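Local coordinates for protein aminotransferase (Streptomyces pactum, PDB 4ZM4) that is a pyridoxal-phosphate-dependent enzyme of the class-III aminotransferase family, with a cofactor pocket to which both subunits of a two-chain assembly contribute, at residues 69-74 / 256-261; 236-241 / 246-251; 263-266 / 271-274; 336-341 / 365-370. The protein carries 1 engineered substitution. All coordinates share one frame; numbering follows the deposited sequence.

Contact 1: 69-74 / 256-261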
loop_
_atom_site.group_PDB
_atom_site.type_symbol
_atom_site.label_atom_id
_atom_site.label_comp_id
_atom_site.label_asym_id
_atom_site.label_seq_id
_atom_site.Cartn_x
_atom_site.Cartn_y
_atom_site.Cartn_z
ATOM N N PRO B 69 1.793 -8.596 12.503
ATOM C CA PRO B 69 0.338 -8.325 12.640
ATOM C C PRO B 69 -0.449 -9.264 13.550
ATOM O O PRO B 69 -1.484 -8.859 14.063
ATOM C CB PRO B 69 -0.215 -8.477 11.212
ATOM C CG PRO B 69 0.950 -8.675 10.328
ATOM C CD PRO B 69 2.127 -9.105 11.169
ATOM N N HIS B 70 0.059 -10.471 13.785
ATOM C CA HIS B 70 -0.737 -11.550 14.352
ATOM C C HIS B 70 -0.497 -11.720 15.826
ATOM O O HIS B 70 0.215 -12.616 16.273
ATOM C CB HIS B 70 -0.454 -12.825 13.565
ATOM C CG HIS B 70 -0.756 -12.682 12.107
ATOM N ND1 HIS B 70 0.234 -12.612 11.136
ATOM C CD2 HIS B 70 -1.929 -12.536 11.460
ATOM C CE1 HIS B 70 -0.324 -12.428 9.955
ATOM N NE2 HIS B 70 -1.632 -12.390 10.119
ATOM N N LEU B 71 -1.143 -10.872 16.591
ATOM C CA LEU B 71 -1.047 -10.888 18.037
ATOM C C LEU B 71 -1.716 -12.136 18.630
ATOM O O LEU B 71 -1.297 -12.650 19.687
ATOM C CB LEU B 71 -1.689 -9.633 18.574
ATOM C CG LEU B 71 -1.265 -9.153 19.937
ATOM C CD1 LEU B 71 0.180 -8.716 19.932
ATOM C CD2 LEU B 71 -2.155 -7.989 20.372
ATOM N N PHE B 72 -2.741 -12.619 17.950
ATOM C CA PHE B 72 -3.503 -13.785 18.380
ATOM C C PHE B 72 -3.262 -15.014 17.497
ATOM O O PHE B 72 -4.001 -15.986 17.567
ATOM C CB PHE B 72 -5.003 -13.445 18.359
ATOM C CG PHE B 72 -5.367 -12.239 19.184
ATOM C CD1 PHE B 72 -5.330 -12.300 20.584
ATOM C CD2 PHE B 72 -5.743 -11.037 18.579
ATOM C CE1 PHE B 72 -5.666 -11.197 21.350
ATOM C CE2 PHE B 72 -6.078 -9.932 19.354
ATOM C CZ PHE B 72 -6.040 -10.007 20.736
ATOM N N GLY B 73 -2.277 -14.962 16.618
ATOM C CA GLY B 73 -2.013 -16.084 15.712
ATOM C C GLY B 73 -2.735 -15.986 14.412
ATOM O O GLY B 73 -3.506 -15.067 14.169
ATOM N N TYR B 74 -2.445 -16.934 13.532
ATOM C CA TYR B 74 -2.980 -16.966 12.195
ATOM C C TYR B 74 -4.437 -17.415 12.204
ATOM O O TYR B 74 -4.862 -18.118 13.131
ATOM C CB TYR B 74 -2.198 -17.951 11.350
ATOM C CG TYR B 74 -0.768 -17.576 11.021
ATOM C CD1 TYR B 74 -0.452 -16.339 10.492
ATOM C CD2 TYR B 74 0.264 -18.518 11.147
ATOM C CE1 TYR B 74 0.856 -16.023 10.183
ATOM C CE2 TYR B 74 1.570 -18.199 10.818
ATOM C CZ TYR B 74 1.855 -16.953 10.334
ATOM O OH TYR B 74 3.147 -16.643 9.984
ATOM N N GLY B 256 3.161 -0.457 17.925
ATOM C CA GLY B 256 1.763 -0.115 18.247
ATOM C C GLY B 256 0.873 -1.319 18.488
ATOM O O GLY B 256 0.900 -2.284 17.741
ATOM N N PHE B 257 0.126 -1.276 19.575
ATOM C CA PHE B 257 -0.703 -2.401 20.033
ATOM C C PHE B 257 0.067 -3.678 20.229
ATOM O O PHE B 257 -0.528 -4.764 20.269
ATOM C CB PHE B 257 -1.868 -2.673 19.092
ATOM C CG PHE B 257 -2.522 -1.433 18.567
ATOM C CD1 PHE B 257 -3.389 -0.694 19.355
ATOM C CD2 PHE B 257 -2.248 -0.991 17.284
ATOM C CE1 PHE B 257 -3.962 0.455 18.864
ATOM C CE2 PHE B 257 -2.844 0.152 16.788
ATOM C CZ PHE B 257 -3.699 0.870 17.575
ATOM N N ARG B 258 1.371 -3.580 20.448
ATOM C CA ARG B 258 2.222 -4.775 20.619
ATOM C C ARG B 258 2.969 -4.747 21.966
ATOM O O ARG B 258 2.859 -5.690 22.753
ATOM C CB ARG B 258 3.190 -4.842 19.428
ATOM C CG ARG B 258 4.446 -5.667 19.597
ATOM C CD ARG B 258 4.187 -7.149 19.616
ATOM N NE ARG B 258 3.696 -7.681 18.338
ATOM C CZ ARG B 258 3.455 -8.975 18.122
ATOM N NH1 ARG B 258 3.717 -9.882 19.070
ATOM N NH2 ARG B 258 2.976 -9.388 16.954
ATOM N N VAL B 259 3.746 -3.689 22.194
ATOM C CA VAL B 259 4.553 -3.565 23.429
ATOM C C VAL B 259 3.697 -3.097 24.603
ATOM O O VAL B 259 4.094 -3.247 25.745
ATOM C CB VAL B 259 5.772 -2.626 23.275
ATOM C CG1 VAL B 259 6.689 -3.146 22.193
ATOM C CG2 VAL B 259 5.328 -1.212 22.934
ATOM N N ALA B 260 2.505 -2.613 24.288
ATOM C CA ALA B 260 1.478 -2.202 25.251
ATOM C C ALA B 260 0.247 -1.881 24.424
ATOM O O ALA B 260 0.310 -1.814 23.191
ATOM C CB ALA B 260 1.921 -0.972 26.009
ATOM N N ARG B 261 -0.885 -1.691 25.072
ATOM C CA ARG B 261 -2.124 -1.391 24.339
ATOM C C ARG B 261 -1.984 -0.084 23.535
ATOM O O ARG B 261 -2.358 -0.011 22.366
ATOM C CB ARG B 261 -3.297 -1.319 25.323
ATOM C CG ARG B 261 -4.655 -1.482 24.660
ATOM C CD ARG B 261 -5.793 -1.344 25.653
ATOM N NE ARG B 261 -6.049 0.054 26.003
ATOM C CZ ARG B 261 -7.202 0.531 26.463
ATOM N NH1 ARG B 261 -7.298 1.821 26.725
ATOM N NH2 ARG B 261 -8.232 -0.246 26.659
HETATM O O HOH W 1 2.894 -12.254 16.331
#
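L71 sets its methyl CD1 over one face of the R258 guanidinium, above its centre, with L71 CD1 3.8 Å from R258 CZ. The leucine's CG is anti to the backbone N: chi1 -157° carries it toward the other loop, and chi2 of 66° then parts the methyls, CD1 covering the arginine while L71 CD2 rests 3.6 Å from F257 O, a carbonyl whose hydrogen bond comes from Y335 OH. R258 bends at chi2 and chi3, and leucine and arginine run alongside, pointing opposite ways. In this fold-type-I PLP enzyme the contact joins the loop before helix 77-89 to the one that follows strand 247-251, with the R258 side chain about 11 Å from the bound P3B. A water lies in the guanidinium plane at its edge, 2.9 Å from R258 NH2 and 2.7 Å from H70 O, bridging the loops where no direct hydrogen bond does. R258 NH2 also reaches G68 O and NH1 reaches L423 O, so the plane over which L71 sits is fixed along its rim. The H70 ring is sandwiched between P69 CB and Y74 CD1, its ND1 bonded to M65 O, and M92 of the second subunit packs on all three residues.

Contact 2: 236-241 / 246-251. With P3B ((3E,4R,5R)-4,5-dihydroxy-3-{[(Z)-{3-hydroxy-2-methyl-5-[(phosphonooxy)methyl]pyridin-4(1H)-ylidene}methyl]imino}cyclohex-1-ene-1-carboxylic acid), chain H.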
loop_
_atom_site.group_PDB
_atom_site.type_symbol
_atom_site.label_atom_id
_atom_site.label_comp_id
_atom_site.label_asym_id
_atom_site.label_seq_id
_atom_site.Cartn_x
_atom_site.Cartn_y
_atom_site.Cartn_z
ATOM N N LEU B 236 14.573 12.849 25.858
ATOM C CA LEU B 236 15.488 13.809 25.285
ATOM C C LEU B 236 15.031 14.222 23.903
ATOM O O LEU B 236 15.102 15.410 23.556
ATOM C CB LEU B 236 16.912 13.240 25.227
ATOM C CG LEU B 236 17.980 14.153 24.605
ATOM C CD1 LEU B 236 18.128 15.458 25.369
ATOM C CD2 LEU B 236 19.324 13.429 24.537
ATOM N N LEU B 237 14.571 13.250 23.114
ATOM C CA LEU B 237 14.092 13.510 21.764
ATOM C C LEU B 237 12.915 14.425 21.769
ATOM O O LEU B 237 12.846 15.387 21.010
ATOM C CB LEU B 237 13.688 12.213 21.067
ATOM C CG LEU B 237 14.622 11.640 20.023
ATOM C CD1 LEU B 237 14.044 10.306 19.549
ATOM C CD2 LEU B 237 14.780 12.601 18.839
ATOM N N ARG B 238 11.959 14.115 22.625
ATOM C CA ARG B 238 10.759 14.945 22.819
ATOM C C ARG B 238 11.122 16.381 23.225
ATOM O O ARG B 238 10.448 17.346 22.835
ATOM C CB ARG B 238 9.830 14.294 23.892
ATOM C CG ARG B 238 8.620 15.126 24.339
ATOM C CD ARG B 238 7.582 15.321 23.252
ATOM N NE ARG B 238 7.993 16.194 22.155
ATOM C CZ ARG B 238 7.253 16.473 21.073
ATOM N NH1 ARG B 238 6.006 15.989 20.933
ATOM N NH2 ARG B 238 7.749 17.259 20.126
ATOM N N GLU B 239 12.156 16.530 24.048
ATOM C CA GLU B 239 12.521 17.862 24.505
ATOM C C GLU B 239 13.144 18.677 23.371
ATOM O O GLU B 239 12.805 19.824 23.183
ATOM C CB GLU B 239 13.482 17.767 25.687
ATOM C CG GLU B 239 13.651 19.058 26.473
ATOM C CD GLU B 239 14.683 18.905 27.581
ATOM O OE1 GLU B 239 14.521 17.986 28.412
ATOM O OE2 GLU B 239 15.633 19.700 27.647
ATOM N N LEU B 240 14.083 18.063 22.647
ATOM C CA LEU B 240 14.812 18.762 21.602
ATOM C C LEU B 240 13.873 19.125 20.477
ATOM O O LEU B 240 13.831 20.276 20.067
ATOM C CB LEU B 240 15.992 17.923 21.079
ATOM C CG LEU B 240 17.150 17.711 22.057
ATOM C CD1 LEU B 240 18.168 16.730 21.503
ATOM C CD2 LEU B 240 17.853 19.003 22.414
ATOM N N THR B 241 13.071 18.162 20.025
ATOM C CA THR B 241 12.101 18.435 18.991
ATOM C C THR B 241 11.095 19.533 19.400
ATOM O O THR B 241 10.817 20.429 18.608
ATOM C CB THR B 241 11.336 17.182 18.553
ATOM O OG1 THR B 241 10.640 16.581 19.660
ATOM C CG2 THR B 241 12.277 16.162 17.912
ATOM N N ALA B 246 10.432 21.095 15.782
ATOM C CA ALA B 246 10.423 19.929 14.901
ATOM C C ALA B 246 9.361 18.952 15.352
ATOM O O ALA B 246 9.163 18.757 16.539
ATOM C CB ALA B 246 11.791 19.261 14.910
ATOM N N MET B 247 8.669 18.311 14.416
ATOM C CA MET B 247 7.651 17.314 14.788
ATOM C C MET B 247 8.357 16.021 15.138
ATOM O O MET B 247 9.292 15.607 14.444
ATOM C CB MET B 247 6.613 17.127 13.669
ATOM C CG MET B 247 5.852 18.415 13.381
ATOM S SD MET B 247 4.434 18.217 12.283
ATOM C CE MET B 247 3.205 17.563 13.405
ATOM N N LEU B 248 7.952 15.409 16.238
ATOM C CA LEU B 248 8.452 14.094 16.610
ATOM C C LEU B 248 7.476 13.047 16.045
ATOM O O LEU B 248 6.276 13.096 16.343
ATOM C CB LEU B 248 8.592 13.956 18.136
ATOM C CG LEU B 248 9.073 12.591 18.689
ATOM C CD1 LEU B 248 10.373 12.127 18.065
ATOM C CD2 LEU B 248 9.226 12.662 20.199
ATOM N N VAL B 249 8.006 12.158 15.189
ATOM C CA VAL B 249 7.229 11.100 14.567
ATOM C C VAL B 249 7.660 9.742 15.119
ATOM O O VAL B 249 8.760 9.291 14.852
ATOM C CB VAL B 249 7.369 11.105 13.024
ATOM C CG1 VAL B 249 6.380 10.158 12.397
ATOM C CG2 VAL B 249 7.125 12.504 12.436
ATOM N N PHE B 250 6.771 9.077 15.853
ATOM C CA PHE B 250 7.025 7.702 16.265
ATOM C C PHE B 250 6.469 6.810 15.187
ATOM O O PHE B 250 5.267 6.816 14.896
ATOM C CB PHE B 250 6.340 7.348 17.606
ATOM C CG PHE B 250 7.093 7.788 18.833
ATOM C CD1 PHE B 250 8.249 8.535 18.760
ATOM C CD2 PHE B 250 6.596 7.486 20.086
ATOM C CE1 PHE B 250 8.917 8.960 19.911
ATOM C CE2 PHE B 250 7.240 7.913 21.241
ATOM C CZ PHE B 250 8.413 8.644 21.147
ATOM N N ASP B 251 7.346 6.015 14.596
ATOM C CA ASP B 251 6.929 4.910 13.727
ATOM C C ASP B 251 6.607 3.749 14.637
ATOM O O ASP B 251 7.485 3.017 15.037
ATOM C CB ASP B 251 8.038 4.550 12.718
ATOM C CG ASP B 251 7.608 3.522 11.713
ATOM O OD1 ASP B 251 6.534 2.913 11.877
ATOM O OD2 ASP B 251 8.369 3.306 10.730
HETATM O OAH P3B H . 5.562 -0.848 3.794
HETATM P PBA P3B H . 5.162 -1.794 5.002
HETATM O OAI P3B H . 5.932 -3.051 4.735
HETATM O OAC P3B H . 3.673 -2.092 5.079
HETATM O OAQ P3B H . 5.791 -0.955 6.305
HETATM C CAM P3B H . 7.081 -0.264 6.252
HETATM C CAV P3B H . 7.556 -0.215 7.539
HETATM C CAL P3B H . 7.436 0.992 8.213
HETATM N NAP P3B H . 7.866 1.055 9.531
HETATM C CAU P3B H . 8.385 -0.050 10.167
HETATM C CAA P3B H . 8.837 0.027 11.458
HETATM C CAW P3B H . 8.532 -1.191 9.511
HETATM O OAE P3B H . 9.051 -2.237 10.193
HETATM C CAX P3B H . 8.102 -1.354 8.193
HETATM C CAJ P3B H . 8.284 -2.608 7.511
HETATM N NAO P3B H . 9.019 -3.632 8.061
HETATM C CAT P3B H . 9.300 -4.786 7.376
HETATM C CAK P3B H . 9.048 -5.016 5.995
HETATM C CAS P3B H . 9.418 -6.169 5.312
HETATM C CAR P3B H . 9.094 -6.376 3.958
HETATM O OAD P3B H . 9.330 -7.446 3.374
HETATM O OAB P3B H . 8.640 -5.503 3.259
HETATM C CAN P3B H . 9.846 -7.257 5.966
HETATM C CAY P3B H . 10.036 -7.192 7.490
HETATM O OAF P3B H . 11.263 -7.923 7.680
HETATM C CAZ P3B H . 10.060 -5.745 8.132
HETATM O OAG P3B H . 9.801 -5.660 9.581
#
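L248 pushes its side chain into the helix surface between R238 and T241, meeting the first at a slant and the second at about a right angle. Its CB lies over one face of the R238 guanidinium, toward the rim, with L248 CB 3.9 Å from R238 NH2; its CD2 touches the helix backbone, 3.8 Å from R238 CA. R238 bends at chi2 and chi3 to bring the guanidinium back over the strand, where D273 forms a salt bridge with NH2 and E271 O accepts from NH1. Helix 233-244 and strand 247-251 belong to a beta-alpha-beta unit begun by strand 212-217, and their local axes run at 148°, 8.2 Å apart. T241 OG1 touches L248 CB at 3.7 Å and bonds to L237 O at 2.8 Å; that carbonyl also takes T241 N from the opposite face of its plane. The turn into the strand is tied by A246 N, 2.9 Å from T241 O. At the strand's other end D251 OD2 accepts from the ring N-H (NAP) of P3B at 2.6 Å, with an N-H...O angle of 156°, while H151 ND1 bonds to the same oxygen and V253 N holds OD1.

Contact 3: 263-266 / 271-274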
loop_
_atom_site.group_PDB
_atom_site.type_symbol
_atom_site.label_atom_id
_atom_site.label_comp_id
_atom_site.label_asym_id
_atom_site.label_seq_id
_atom_site.Cartn_x
_atom_site.Cartn_y
_atom_site.Cartn_z
ATOM N N GLY B 263 0.924 1.228 22.692
ATOM C CA GLY B 263 2.242 1.206 22.072
ATOM C C GLY B 263 3.368 1.646 22.971
ATOM O O GLY B 263 3.200 1.744 24.191
ATOM N N ALA B 264 4.506 1.977 22.347
ATOM C CA ALA B 264 5.665 2.488 23.070
ATOM C C ALA B 264 5.405 3.860 23.710
ATOM O O ALA B 264 5.977 4.185 24.717
ATOM C CB ALA B 264 6.869 2.535 22.131
ATOM N N GLN B 265 4.609 4.680 23.039
ATOM C CA GLN B 265 4.064 5.913 23.573
ATOM C C GLN B 265 3.657 5.781 25.027
ATOM O O GLN B 265 4.064 6.575 25.868
ATOM C CB GLN B 265 2.772 6.214 22.811
ATOM C CG GLN B 265 2.814 7.467 22.023
ATOM C CD GLN B 265 1.692 7.515 21.014
ATOM O OE1 GLN B 265 0.658 8.139 21.258
ATOM N NE2 GLN B 265 1.918 6.907 19.845
ATOM N N GLU B 266 2.819 4.783 25.285
ATOM C CA GLU B 266 2.236 4.533 26.578
ATOM C C GLU B 266 3.269 3.882 27.451
ATOM O O GLU B 266 3.460 4.274 28.602
ATOM C CB GLU B 266 1.028 3.589 26.425
ATOM C CG GLU B 266 0.232 3.280 27.674
ATOM C CD GLU B 266 -1.007 2.453 27.365
ATOM O OE1 GLU B 266 -2.101 3.041 27.126
ATOM O OE2 GLU B 266 -0.907 1.211 27.342
ATOM N N GLU B 271 5.012 11.276 24.444
ATOM C CA GLU B 271 4.019 11.465 23.413
ATOM C C GLU B 271 4.633 12.221 22.242
ATOM O O GLU B 271 5.145 13.333 22.417
ATOM C CB GLU B 271 2.826 12.218 23.956
ATOM C CG GLU B 271 1.629 12.219 23.027
ATOM C CD GLU B 271 0.424 12.904 23.655
ATOM O OE1 GLU B 271 -0.094 12.385 24.688
ATOM O OE2 GLU B 271 0.013 13.961 23.135
ATOM N N PRO B 272 4.586 11.609 21.040
ATOM C CA PRO B 272 5.054 12.250 19.825
ATOM C C PRO B 272 3.983 13.171 19.236
ATOM O O PRO B 272 2.838 13.124 19.670
ATOM C CB PRO B 272 5.243 11.077 18.873
ATOM C CG PRO B 272 4.135 10.162 19.234
ATOM C CD PRO B 272 3.979 10.299 20.746
ATOM N N ASP B 273 4.362 13.918 18.196
ATOM C CA ASP B 273 3.445 14.781 17.438
ATOM C C ASP B 273 2.626 13.997 16.438
ATOM O O ASP B 273 1.439 14.238 16.303
ATOM C CB ASP B 273 4.233 15.899 16.749
ATOM C CG ASP B 273 4.954 16.786 17.744
ATOM O OD1 ASP B 273 4.285 17.224 18.699
ATOM O OD2 ASP B 273 6.197 16.966 17.659
ATOM N N LEU B 274 3.263 13.065 15.740
ATOM C CA LEU B 274 2.582 12.172 14.810
ATOM C C LEU B 274 2.947 10.705 15.136
ATOM O O LEU B 274 4.015 10.454 15.713
ATOM C CB LEU B 274 2.983 12.489 13.391
ATOM C CG LEU B 274 2.556 13.851 12.840
ATOM C CD1 LEU B 274 3.215 14.112 11.475
ATOM C CD2 LEU B 274 1.034 13.916 12.687
#
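Q265 and P272 meet where the chain passes from the short helix 263-267 into strand 274-277, a helix-loop-strand passage that completes the crossover from strand 247-251 to its parallel neighbour in the large sheet of the cofactor-binding domain. Van der Waals packing carries the contact across the loop. The glutamine side chain, extended beyond CG, crosses the proline ring at about a right angle, and P272 CD takes most of the touch: Q265 CG is 3.3 Å from P272 CD, and the amide carbon Q265 CD follows at 3.6 Å. Further out along the side chain, Q265 NE2 lies 4.0 Å from P272 CG. A chi1 of -117°, well off the usual staggered positions, swings the side chain over the proline. Q265 CG also skirts the backbone at E271 CA, 4.4 Å away. On its other sides P272 packs against L248 and F250 of strand 247-251, so it is wedged between the helix and the sheet.

No hydrogen bond links the two segments, and their polar groups turn to other parts of the chain. The buried amide of Q265 is anchored by OE1, which accepts from G113 N. Within 263-266 the backbone N-H groups of A264 and Q265 bond to E252 OE1 and OE2 respectively. Among the charged groups, the E271 side chain runs out from the loop, CG anti to the backbone N (chi1 -168°), and its OE2 forms a salt bridge with R293 NE.

Contact 4: 336-341 / 365-370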
loop_
_atom_site.group_PDB
_atom_site.type_symbol
_atom_site.label_atom_id
_atom_site.label_comp_id
_atom_site.label_asym_id
_atom_site.label_seq_id
_atom_site.Cartn_x
_atom_site.Cartn_y
_atom_site.Cartn_z
ATOM N N GLU B 336 -0.507 -8.299 29.891
ATOM C CA GLU B 336 0.092 -9.041 31.008
ATOM C C GLU B 336 0.347 -10.513 30.649
ATOM O O GLU B 336 1.395 -11.062 31.000
ATOM C CB GLU B 336 -0.785 -8.963 32.252
ATOM C CG GLU B 336 -0.466 -7.766 33.126
ATOM C CD GLU B 336 -1.596 -7.374 34.089
ATOM O OE1 GLU B 336 -2.319 -8.253 34.618
ATOM O OE2 GLU B 336 -1.753 -6.152 34.324
ATOM N N ARG B 337 -0.605 -11.148 29.972
ATOM C CA ARG B 337 -0.428 -12.518 29.528
ATOM C C ARG B 337 0.627 -12.626 28.416
ATOM O O ARG B 337 1.402 -13.575 28.400
ATOM C CB ARG B 337 -1.751 -13.096 29.025
ATOM C CG ARG B 337 -2.591 -13.741 30.115
ATOM C CD ARG B 337 -4.104 -13.723 29.873
ATOM N NE ARG B 337 -4.537 -13.671 28.474
ATOM C CZ ARG B 337 -5.568 -12.950 28.026
ATOM N NH1 ARG B 337 -6.267 -12.172 28.828
ATOM N NH2 ARG B 337 -5.874 -12.986 26.733
ATOM N N LEU B 338 0.640 -11.670 27.486
ATOM C CA LEU B 338 1.674 -11.639 26.435
ATOM C C LEU B 338 3.038 -11.534 27.066
ATOM O O LEU B 338 3.982 -12.137 26.590
ATOM C CB LEU B 338 1.439 -10.475 25.447
ATOM C CG LEU B 338 0.184 -10.610 24.565
ATOM C CD1 LEU B 338 -0.142 -9.300 23.875
ATOM C CD2 LEU B 338 0.326 -11.715 23.533
ATOM N N GLU B 339 3.145 -10.742 28.127
ATOM C CA GLU B 339 4.406 -10.577 28.843
ATOM C C GLU B 339 4.879 -11.904 29.437
ATOM O O GLU B 339 6.074 -12.238 29.326
ATOM C CB GLU B 339 4.281 -9.465 29.904
ATOM C CG GLU B 339 5.453 -9.349 30.882
ATOM C CD GLU B 339 6.809 -9.132 30.240
ATOM O OE1 GLU B 339 6.879 -8.503 29.162
ATOM O OE2 GLU B 339 7.811 -9.564 30.833
ATOM N N ASP B 340 3.960 -12.673 30.027
ATOM C CA ASP B 340 4.293 -14.022 30.553
ATOM C C ASP B 340 4.755 -14.958 29.436
ATOM O O ASP B 340 5.706 -15.717 29.606
ATOM C CB ASP B 340 3.099 -14.688 31.262
ATOM C CG ASP B 340 2.610 -13.904 32.483
ATOM O OD1 ASP B 340 3.353 -13.059 33.023
ATOM O OD2 ASP B 340 1.452 -14.134 32.901
ATOM N N THR B 341 4.050 -14.915 28.300
ATOM C CA THR B 341 4.445 -15.672 27.123
ATOM C C THR B 341 5.898 -15.369 26.705
ATOM O O THR B 341 6.690 -16.275 26.495
ATOM C CB THR B 341 3.494 -15.405 25.945
ATOM O OG1 THR B 341 2.181 -15.840 26.292
ATOM C CG2 THR B 341 3.949 -16.175 24.700
ATOM N N VAL B 365 11.031 -7.043 24.370
ATOM C CA VAL B 365 10.078 -6.078 24.852
ATOM C C VAL B 365 8.710 -6.702 24.556
ATOM O O VAL B 365 8.218 -6.656 23.398
ATOM C CB VAL B 365 10.225 -4.695 24.172
ATOM C CG1 VAL B 365 9.246 -3.709 24.777
ATOM C CG2 VAL B 365 11.641 -4.151 24.301
ATOM N N GLY B 366 8.139 -7.326 25.595
ATOM C CA GLY B 366 6.909 -8.032 25.501
ATOM C C GLY B 366 7.098 -9.245 24.622
ATOM O O GLY B 366 7.960 -10.072 24.876
ATOM N N THR B 367 6.301 -9.325 23.558
ATOM C CA THR B 367 6.359 -10.433 22.622
ATOM C C THR B 367 7.253 -10.133 21.414
ATOM O O THR B 367 7.295 -10.905 20.451
ATOM C CB THR B 367 4.929 -10.788 22.154
ATOM O OG1 THR B 367 4.196 -9.598 21.822
ATOM C CG2 THR B 367 4.206 -11.518 23.250
ATOM N N LEU B 368 7.924 -8.990 21.445
ATOM C CA LEU B 368 8.901 -8.600 20.418
ATOM C C LEU B 368 10.230 -9.064 20.990
ATOM O O LEU B 368 10.528 -8.811 22.166
ATOM C CB LEU B 368 8.902 -7.106 20.288
ATOM C CG LEU B 368 8.779 -6.371 18.984
ATOM C CD1 LEU B 368 7.704 -6.930 18.086
ATOM C CD2 LEU B 368 8.477 -4.934 19.321
ATOM N N MET B 369 10.989 -9.821 20.213
ATOM C CA MET B 369 12.116 -10.574 20.750
ATOM C C MET B 369 13.206 -10.820 19.678
ATOM O O MET B 369 12.887 -11.317 18.589
ATOM C CB MET B 369 11.572 -11.906 21.268
ATOM C CG MET B 369 12.531 -12.730 22.070
ATOM S SD MET B 369 11.618 -14.101 22.822
ATOM C CE MET B 369 13.053 -14.962 23.487
ATOM N N SER B 370 14.466 -10.514 20.010
ATOM C CA SER B 370 15.639 -10.876 19.149
ATOM C C SER B 370 16.481 -11.952 19.847
ATOM O O SER B 370 16.695 -11.901 21.061
ATOM C CB SER B 370 16.533 -9.732 18.580
ATOM O OG SER B 370 17.207 -8.978 19.555
#
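The flat carboxylate of E339 approaches G366 through one oxygen, E339 OE1 lying 3.7 Å from G366 CA and 4.0 Å from G366 N; its other oxygen, OE2, forms a salt bridge with R364 NH2. The second flat group, the peptide carbonyl of L338, is met at its oxygen by the T367 methyl, with L338 O 3.4 Å from T367 CG2. Both partners sit at the tip of a beta hairpin: V365 to L368 form a type II' turn between the antiparallel strands 360-365 and 368-373, closed by V365 N to L368 O at 2.9 Å and L368 N to V365 O at 3.1 Å. G366 fills its second position with a positive phi of 67°. The tip docks onto helix 334-355, so the helix and the hairpin that follows it pack back on each other.

T367 points its side chain at the helix. Its CG2 is anti to the carbonyl carbon and presses on L338, 3.7 Å from L338 CB and 3.9 Å from L338 CD2, while OG1 bonds to R258 NH1. The T367 and L338 side chains meet aslant, and L338 also packs on T425. E339 starts away from the turn and then bends at chi2 (57°), which turns the carboxylate back toward G366. Arginine R364 grips both sides of this junction, since its NH1 bonds to G366 O. One turn on from R337, T341 OG1 bonds to R337 O at 3.2 Å from 36° above the carbonyl plane, and T341 N bonds to the same oxygen.

Overall arrangement
From the N terminus, the loop 69-74 comes first and waits through 181 intervening residues for its partner, so contact 1 closes the longest loop of the four. Contact 2 nests inside it, a local helix-to-strand closure with four intervening residues. Contact 1 is complete at 256-261; contact 3 then closes another short loop, and contact 4 a loop of 23 intervening residues, both in series with what precedes and none crossing. Contacts 2 and 3 touch through L248 N and D273 OD2, joining neighbouring parts of the large sheet. Contacts 1 and 4, centres 10 Å apart, meet where V259 packs on V365, and V259 also touches A264 of contact 3, placing 256-261 between helix 263-267 and the hairpin.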